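Local atomic coordinates of trichosurin (PDB entry 2RA6), a protein that probably binds and carries small hydrophobic molecules in milk whey as a homodimeric lipocalin, and holds 4-ethylphenol within its beta barrel. Residues His29-Ala34 with Thr132-Asn137. The protein carries 1 engineered substitution. Residues are numbered along the deposited sequence; the frame is centred on the assembly and turned at random.
With ZN (zinc ion), chain K.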
# COMPACT_ATOMS: atom_id res chain seq x y z
N HIS B 29 -21.37 -0.30 -7.89
CA HIS B 29 -22.02 -0.17 -6.58
C HIS B 29 -21.01 -0.55 -5.50
O HIS B 29 -20.24 -1.50 -5.68
CB HIS B 29 -23.19 -1.14 -6.44
CG HIS B 29 -24.38 -0.81 -7.27
ND1 HIS B 29 -25.47 -0.12 -6.77
CD2 HIS B 29 -24.66 -1.06 -8.57
CE1 HIS B 29 -26.36 0.03 -7.73
NE2 HIS B 29 -25.89 -0.53 -8.83
N THR B 30 -21.01 0.17 -4.39
CA THR B 30 -20.12 -0.20 -3.30
C THR B 30 -20.84 -1.31 -2.55
O THR B 30 -21.99 -1.15 -2.13
CB THR B 30 -19.86 0.99 -2.37
OG1 THR B 30 -19.10 1.99 -3.07
CG2 THR B 30 -19.08 0.54 -1.13
N VAL B 31 -20.17 -2.45 -2.37
CA VAL B 31 -20.76 -3.60 -1.71
C VAL B 31 -20.15 -3.85 -0.33
O VAL B 31 -20.87 -4.14 0.63
CB VAL B 31 -20.61 -4.85 -2.59
CG1 VAL B 31 -21.24 -6.05 -1.91
CG2 VAL B 31 -21.28 -4.59 -3.94
N VAL B 32 -18.83 -3.72 -0.22
CA VAL B 32 -18.15 -3.91 1.05
C VAL B 32 -17.06 -2.87 1.23
O VAL B 32 -16.37 -2.51 0.29
CB VAL B 32 -17.51 -5.32 1.16
CG1 VAL B 32 -17.01 -5.55 2.60
CG2 VAL B 32 -18.53 -6.39 0.80
N LEU B 33 -16.94 -2.36 2.46
CA LEU B 33 -15.92 -1.39 2.81
C LEU B 33 -15.18 -2.02 3.99
O LEU B 33 -15.78 -2.71 4.81
CB LEU B 33 -16.55 -0.07 3.27
CG LEU B 33 -17.27 0.79 2.22
CD1 LEU B 33 -17.96 1.97 2.91
CD2 LEU B 33 -16.28 1.28 1.19
N ALA B 34 -13.88 -1.79 4.07
CA ALA B 34 -13.09 -2.32 5.17
C ALA B 34 -11.96 -1.35 5.40
O ALA B 34 -11.46 -0.73 4.47
CB ALA B 34 -12.54 -3.70 4.82
N THR B 132 -23.85 -4.74 -9.53
CA THR B 132 -25.17 -4.56 -8.93
C THR B 132 -24.95 -4.34 -7.42
O THR B 132 -23.82 -4.43 -6.93
CB THR B 132 -26.08 -5.79 -9.18
OG1 THR B 132 -25.62 -6.91 -8.43
CG2 THR B 132 -26.09 -6.15 -10.67
N PRO B 133 -26.03 -4.05 -6.67
CA PRO B 133 -25.94 -3.80 -5.23
C PRO B 133 -25.29 -4.86 -4.34
O PRO B 133 -24.88 -4.55 -3.22
CB PRO B 133 -27.40 -3.56 -4.83
CG PRO B 133 -27.99 -2.98 -6.07
CD PRO B 133 -27.42 -3.88 -7.13
N ASN B 134 -25.20 -6.09 -4.82
CA ASN B 134 -24.61 -7.15 -4.01
C ASN B 134 -23.65 -7.98 -4.85
O ASN B 134 -23.61 -7.86 -6.07
CB ASN B 134 -25.72 -8.04 -3.44
CG ASN B 134 -25.36 -8.65 -2.09
OD1 ASN B 134 -24.19 -8.78 -1.74
ND2 ASN B 134 -26.38 -9.04 -1.33
N LEU B 135 -22.87 -8.84 -4.19
CA LEU B 135 -21.92 -9.71 -4.86
C LEU B 135 -22.01 -11.12 -4.28
O LEU B 135 -22.51 -11.30 -3.18
CB LEU B 135 -20.48 -9.20 -4.70
CG LEU B 135 -20.06 -8.05 -5.62
CD1 LEU B 135 -18.74 -7.47 -5.15
CD2 LEU B 135 -19.95 -8.55 -7.05
N SER B 136 -21.51 -12.10 -5.03
CA SER B 136 -21.55 -13.49 -4.58
C SER B 136 -20.89 -13.65 -3.22
O SER B 136 -19.93 -12.93 -2.90
CB SER B 136 -20.84 -14.40 -5.58
OG SER B 136 -19.44 -14.35 -5.42
N ASN B 137 -21.40 -14.59 -2.44
CA ASN B 137 -20.85 -14.87 -1.12
C ASN B 137 -19.38 -15.27 -1.25
O ASN B 137 -18.57 -14.94 -0.39
CB ASN B 137 -21.66 -15.98 -0.45
CG ASN B 137 -23.04 -15.51 -0.01
OD1 ASN B 137 -24.02 -16.27 -0.07
ND2 ASN B 137 -23.13 -14.27 0.46
ZN ZN K . -26.97 -0.62 -10.50
O HOH W 1 -24.63 -1.91 -2.30
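Pro133 lies over one face of the His29 imidazole, joining the first strand of the lipocalin beta barrel (29-35) to the loop that leads from strand 121-130 into helix 137-148. The evidence for a CH-pi contact is direct: Pro133 CD sits 4.0 Å from the centroid of the His29 ring and only 7° off the ring normal. The two side chains run side by side in the same direction, with Pro133 CG above the ND1-CE1 side of the ring. His29 CG stands anti to its own carbonyl carbon (chi1 -71°), a turn that carries the ring out beneath the proline and leaves NE2 at the outer end, where it binds zinc at 2.0 Å. His27 supplies a second ligand to this metal.

Two residues along the strand, Val31 points at the loop from a classic beta bulge, in which Val31 and Val32 both face Leu128. Its two methyls divide the work: CG1 meets Asn134 OD1 and Leu135 N, each at 4.0 Å, while CG2 packs against Leu135 CD1 and approaches Pro133 O at 3.7 Å. Trimmed to an alanine here, the strand would lose both methyls, and a gap is likely to open beside Pro133 O and Asn134 OD1, with Leu135 CD1 giving up its CG2 contact. Polar linkage between the backbones is indirect, through one water that donates to Thr30 O and Pro133 O. Asn134 OD1, also held by Lys140, accepts Leu135 N at 2.8 Å, a bent bond whose donor is tilted 23° from the carbonyl plane.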